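Long-range contacts in N5-Carboxyaminoimidazole ribonucleotide synthetase (PDB 3ORQ), which catalyses the ATP-dependent conversion of 5-aminoimidazole ribonucleotide and bicarbonate to N5-carboxyaminoimidazole ribonucleotide, a step of purine biosynthesis: residues A[12-17]-A[73-78]; A[210-215]-A[227-232]. All coordinates share one frame; numbering follows the deposited sequence.

Contact 1. Residues A[12-17]-A[73-78]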
loop_
_atom_site.group_PDB
_atom_site.type_symbol
_atom_site.label_atom_id
_atom_site.label_comp_id
_atom_site.label_asym_id
_atom_site.label_seq_id
_atom_site.Cartn_x
_atom_site.Cartn_y
_atom_site.Cartn_z
ATOM N N GLY A 12 14.246 7.512 -7.389
ATOM C CA GLY A 12 15.405 8.204 -6.820
ATOM C C GLY A 12 15.201 9.704 -6.820
ATOM O O GLY A 12 15.837 10.411 -6.042
ATOM N N ALA A 13 14.287 10.216 -7.657
ATOM C CA ALA A 13 14.026 11.649 -7.649
ATOM C C ALA A 13 13.180 11.992 -6.424
ATOM O O ALA A 13 12.632 11.085 -5.756
ATOM C CB ALA A 13 13.325 12.055 -8.898
ATOM N N THR A 14 13.079 13.291 -6.126
ATOM C CA THR A 14 12.358 13.757 -4.967
ATOM C C THR A 14 11.041 14.475 -5.289
ATOM O O THR A 14 10.992 15.397 -6.094
ATOM C CB THR A 14 13.239 14.705 -4.149
ATOM O OG1 THR A 14 14.445 14.015 -3.759
ATOM C CG2 THR A 14 12.477 15.145 -2.903
ATOM N N ILE A 15 9.988 14.088 -4.593
ATOM C CA ILE A 15 8.686 14.658 -4.796
ATOM C C ILE A 15 8.331 15.515 -3.617
ATOM O O ILE A 15 8.407 15.075 -2.476
ATOM C CB ILE A 15 7.624 13.534 -4.980
ATOM C CG1 ILE A 15 7.967 12.666 -6.218
ATOM C CG2 ILE A 15 6.218 14.127 -5.082
ATOM C CD1 ILE A 15 6.944 11.491 -6.490
ATOM N N GLY A 16 7.951 16.755 -3.883
ATOM C CA GLY A 16 7.495 17.675 -2.851
ATOM C C GLY A 16 5.981 17.671 -2.744
ATOM O O GLY A 16 5.290 17.631 -3.767
ATOM N N ILE A 17 5.468 17.669 -1.503
ATOM C CA ILE A 17 4.026 17.679 -1.255
ATOM C C ILE A 17 3.660 18.832 -0.354
ATOM O O ILE A 17 4.108 18.929 0.790
ATOM C CB ILE A 17 3.498 16.373 -0.577
ATOM C CG1 ILE A 17 3.768 15.129 -1.441
ATOM C CG2 ILE A 17 1.992 16.456 -0.374
ATOM C CD1 ILE A 17 3.288 13.814 -0.707
ATOM N N LYS A 73 14.490 21.543 -2.854
ATOM C CA LYS A 73 14.786 20.150 -2.501
ATOM C C LYS A 73 14.197 19.117 -3.452
ATOM O O LYS A 73 14.545 17.942 -3.377
ATOM C CB LYS A 73 14.272 19.867 -1.093
ATOM C CG LYS A 73 14.952 20.685 -0.016
ATOM C CD LYS A 73 14.263 20.541 1.338
ATOM C CE LYS A 73 14.835 21.517 2.343
ATOM N NZ LYS A 73 16.265 21.207 2.564
ATOM N N CYS A 74 13.316 19.537 -4.351
ATOM C CA CYS A 74 12.438 18.590 -5.054
ATOM C C CYS A 74 12.626 18.667 -6.546
ATOM O O CYS A 74 13.007 19.724 -7.080
ATOM C CB CYS A 74 10.952 18.895 -4.728
ATOM S SG CYS A 74 10.564 18.638 -2.977
ATOM N N ASP A 75 12.334 17.562 -7.223
ATOM C CA ASP A 75 12.381 17.552 -8.690
ATOM C C ASP A 75 10.996 17.788 -9.284
ATOM O O ASP A 75 10.863 18.153 -10.464
ATOM C CB ASP A 75 12.946 16.221 -9.175
ATOM C CG ASP A 75 14.322 15.963 -8.636
ATOM O OD1 ASP A 75 15.258 16.687 -9.022
ATOM O OD2 ASP A 75 14.487 15.074 -7.797
ATOM N N VAL A 76 9.969 17.550 -8.473
ATOM C CA VAL A 76 8.580 17.850 -8.856
ATOM C C VAL A 76 7.822 18.251 -7.617
ATOM O O VAL A 76 8.101 17.747 -6.545
ATOM C CB VAL A 76 7.880 16.641 -9.578
ATOM C CG1 VAL A 76 7.719 15.466 -8.654
ATOM C CG2 VAL A 76 6.539 17.043 -10.095
ATOM N N ILE A 77 6.862 19.156 -7.745
ATOM C CA ILE A 77 6.036 19.538 -6.577
ATOM C C ILE A 77 4.567 19.325 -6.896
ATOM O O ILE A 77 4.101 19.696 -7.974
ATOM C CB ILE A 77 6.281 20.986 -6.126
ATOM C CG1 ILE A 77 7.699 21.177 -5.597
ATOM C CG2 ILE A 77 5.317 21.407 -5.056
ATOM C CD1 ILE A 77 8.063 22.613 -5.546
ATOM N N THR A 78 3.864 18.668 -5.979
ATOM C CA THR A 78 2.409 18.479 -6.096
ATOM C C THR A 78 1.774 18.968 -4.802
ATOM O O THR A 78 2.466 19.393 -3.881
ATOM C CB THR A 78 2.018 17.005 -6.364
ATOM O OG1 THR A 78 0.592 16.894 -6.545
ATOM C CG2 THR A 78 2.490 16.071 -5.217
#
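Gly16 and Ile77 face each other at the middle of a parallel strand pair in the Rossmann-like preATP-grasp domain, where strand 14-18 is an inner strand of the four-stranded sheet and strand 76-79 lies at its margin. The pairing is tight here: Gly16 N donates to Val76 O at 2.8 Å, almost straight, and Thr78 N returns an equal bond to Gly16 O. Glycine suits this place because Cys74 SG lies only 3.2 Å from Gly16 CA, on the side where a CB would stand; with chi1 at -65° the sulfur sits beside its own backbone N and swings over the neighbouring strand.

On the other face of the sheet Ile15, Ile17, Val76 and Thr78 project together. Ile15 and Val76 run side by side, CG1 of Ile15 resting 3.7 Å from CG1 of Val76, so two branched side chains fill a layer that helix 290-298 covers, while helix 22-33 packs on Ile15 and Ile17. Thr78 CG2 lies 3.5 Å from Gly16 O and also touches Ile17 CG1, and the Thr78 hydroxyl is satisfied by Gln100 and His294. Beta-branched residues fit both the extended backbone and this buried layer.

Toward the start of the strands the pairing is less regular and the residues are partly exposed. Asp75 N bonds to Thr14 O at 2.8 Å, while Val76 N reaches the same oxygen only weakly. Lys73 leads away to a salt bridge with Glu55. At this end Thr14 lays CG2 3.5 Å from Lys73 O. A short acidic side chain suits position 75, because it can reach back to a main-chain donor: Asp75 OD2 accepts from Thr14 N at 2.8 Å and 174°, through its anti lone pair.

Contact 2. Residues A[210-215]-A[227-232]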
loop_
_atom_site.group_PDB
_atom_site.type_symbol
_atom_site.label_atom_id
_atom_site.label_comp_id
_atom_site.label_asym_id
_atom_site.label_seq_id
_atom_site.Cartn_x
_atom_site.Cartn_y
_atom_site.Cartn_z
ATOM N N PHE A 210 -11.106 5.927 -13.287
ATOM C CA PHE A 210 -11.479 4.917 -12.324
ATOM C C PHE A 210 -12.965 4.589 -12.482
ATOM O O PHE A 210 -13.705 5.350 -13.100
ATOM C CB PHE A 210 -11.178 5.453 -10.889
ATOM C CG PHE A 210 -9.698 5.455 -10.570
ATOM C CD1 PHE A 210 -8.868 6.435 -11.108
ATOM C CD2 PHE A 210 -9.120 4.431 -9.796
ATOM C CE1 PHE A 210 -7.478 6.407 -10.862
ATOM C CE2 PHE A 210 -7.720 4.392 -9.563
ATOM C CZ PHE A 210 -6.910 5.370 -10.084
ATOM N N PRO A 211 -13.404 3.438 -11.947
ATOM C CA PRO A 211 -14.844 3.106 -11.950
ATOM C C PRO A 211 -15.688 4.208 -11.290
ATOM O O PRO A 211 -15.303 4.766 -10.265
ATOM C CB PRO A 211 -14.917 1.822 -11.090
ATOM C CG PRO A 211 -13.416 1.424 -10.756
ATOM C CD PRO A 211 -12.545 2.259 -11.649
ATOM N N LEU A 212 -16.852 4.497 -11.867
ATOM C CA LEU A 212 -17.809 5.440 -11.290
ATOM C C LEU A 212 -18.165 5.014 -9.888
ATOM O O LEU A 212 -18.368 3.841 -9.612
ATOM C CB LEU A 212 -19.060 5.501 -12.154
ATOM C CG LEU A 212 -19.975 6.684 -11.887
ATOM C CD1 LEU A 212 -19.379 8.062 -12.363
ATOM C CD2 LEU A 212 -21.412 6.390 -12.464
ATOM N N GLN A 213 -18.198 5.970 -8.975
ATOM C CA GLN A 213 -18.433 5.649 -7.594
ATOM C C GLN A 213 -19.690 6.351 -7.092
ATOM O O GLN A 213 -20.025 7.451 -7.544
ATOM C CB GLN A 213 -17.186 5.938 -6.718
ATOM C CG GLN A 213 -16.454 7.226 -6.966
ATOM C CD GLN A 213 -15.008 7.067 -7.441
ATOM O OE1 GLN A 213 -14.526 5.986 -7.772
ATOM N NE2 GLN A 213 -14.325 8.189 -7.505
ATOM N N GLU A 214 -20.412 5.681 -6.200
ATOM C CA GLU A 214 -21.684 6.177 -5.707
ATOM C C GLU A 214 -21.531 6.607 -4.233
ATOM O O GLU A 214 -21.021 5.864 -3.396
ATOM C CB GLU A 214 -22.753 5.093 -5.838
ATOM C CG GLU A 214 -24.036 5.438 -5.143
ATOM C CD GLU A 214 -25.020 4.282 -5.048
ATOM O OE1 GLU A 214 -25.956 4.399 -4.211
ATOM O OE2 GLU A 214 -24.863 3.285 -5.783
ATOM N N ASN A 215 -22.012 7.800 -3.932
ATOM C CA ASN A 215 -21.668 8.495 -2.709
ATOM C C ASN A 215 -22.899 8.944 -1.913
ATOM O O ASN A 215 -23.765 9.731 -2.401
ATOM C CB ASN A 215 -20.787 9.715 -3.031
ATOM C CG ASN A 215 -19.497 9.328 -3.741
ATOM O OD1 ASN A 215 -18.922 8.278 -3.452
ATOM N ND2 ASN A 215 -19.023 10.175 -4.648
ATOM N N VAL A 227 -18.920 1.006 -5.005
ATOM C CA VAL A 227 -18.394 0.853 -6.324
ATOM C C VAL A 227 -18.600 -0.598 -6.699
ATOM O O VAL A 227 -18.190 -1.487 -5.938
ATOM C CB VAL A 227 -16.868 1.200 -6.373
ATOM C CG1 VAL A 227 -16.348 1.149 -7.791
ATOM C CG2 VAL A 227 -16.609 2.601 -5.788
ATOM N N PRO A 228 -19.167 -0.857 -7.894
ATOM C CA PRO A 228 -19.504 0.141 -8.907
ATOM C C PRO A 228 -20.808 0.843 -8.588
ATOM O O PRO A 228 -21.719 0.216 -8.001
ATOM C CB PRO A 228 -19.659 -0.703 -10.193
ATOM C CG PRO A 228 -20.097 -2.043 -9.739
ATOM C CD PRO A 228 -19.482 -2.231 -8.348
ATOM N N ALA A 229 -20.900 2.126 -8.952
ATOM C CA ALA A 229 -22.142 2.897 -8.752
ATOM C C ALA A 229 -23.354 2.131 -9.354
ATOM O O ALA A 229 -23.317 1.672 -10.502
ATOM C CB ALA A 229 -22.011 4.272 -9.363
ATOM N N ARG A 230 -24.400 1.952 -8.552
ATOM C CA ARG A 230 -25.602 1.223 -8.984
ATOM C C ARG A 230 -26.516 1.979 -9.987
ATOM O O ARG A 230 -27.628 1.553 -10.261
ATOM C CB ARG A 230 -26.420 0.756 -7.769
ATOM C CG ARG A 230 -25.692 -0.271 -6.907
ATOM C CD ARG A 230 -26.315 -0.400 -5.532
ATOM N NE ARG A 230 -26.396 0.857 -4.782
ATOM C CZ ARG A 230 -26.592 0.919 -3.467
ATOM N NH1 ARG A 230 -26.702 -0.203 -2.780
ATOM N NH2 ARG A 230 -26.678 2.088 -2.832
ATOM N N ILE A 231 -26.035 3.083 -10.538
ATOM C CA ILE A 231 -26.737 3.788 -11.596
ATOM C C ILE A 231 -25.767 4.062 -12.764
ATOM O O ILE A 231 -24.642 4.511 -12.568
ATOM C CB ILE A 231 -27.369 5.061 -11.048
ATOM C CG1 ILE A 231 -27.903 5.944 -12.161
ATOM C CG2 ILE A 231 -26.393 5.834 -10.177
ATOM C CD1 ILE A 231 -28.692 7.110 -11.618
ATOM N N ASP A 232 -26.210 3.779 -13.984
ATOM C CA ASP A 232 -25.332 3.861 -15.139
ATOM C C ASP A 232 -25.201 5.286 -15.648
ATOM O O ASP A 232 -26.070 5.772 -16.369
ATOM C CB ASP A 232 -25.850 2.940 -16.245
ATOM C CG ASP A 232 -24.944 2.923 -17.466
ATOM O OD1 ASP A 232 -23.696 3.064 -17.313
ATOM O OD2 ASP A 232 -25.494 2.754 -18.586
#
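Leu212 O receives Ala229 N at 3.1 Å, with the donor standing well above the carbonyl plane, where the loop following strand 221-227 runs beside strand 207-218, a strand of the large antiparallel sheet of the ATP-grasp domain. A cis peptide bond before Pro228 shapes this loop. Just before the loop, Val227 spreads its two methyls: CG1 rests on Pro211 CB, and CG2 lies 3.5 Å from Gln213 CB. The small Ala229 lets the chains come close, its CB set 3.7 Å from Glu214 CB and also near Leu212 CD2, which reaches on to the Ile231 carbonyl.

Beyond these packing contacts Glu214 extends, CG anti to its backbone N (chi1 170°), to meet Arg230. Its length suits a carboxylate that must serve both a main chain and a guanidinium group. The arginine, bent at chi3, grips it side-on, although the two planes are 48° apart. Asn363 and Glu366 hold the guanidinium from the C-terminal helix 362-372. Arg230 NH2 meets Glu214 OE1 at 2.8 Å, whereas Glu214 OE2 takes two donors, Arg230 NE at 3.0 Å and Arg230 N at 3.1 Å.

How the contacts relate
Contact 1 belongs to the preATP-grasp domain and contact 2 to the ATP-grasp domain. They follow one another along the chain, and their centres are 33 Å apart with nearest atoms about 14 Å apart, so neither touches the other. Helix 290-298 links the two neighbourhoods: besides covering contact 1 it touches Phe210, at the start of segment 210-215 though not itself part of the pairing. The Ile17 side chain is about 13 Å from the bound pyrophosphate, whereas the Glu214 side chain lies about 11 Å from the bound ADP and about 7 Å from that of Glu194, a probable ATP-binding residue. Neither contact thus reaches a ligand directly.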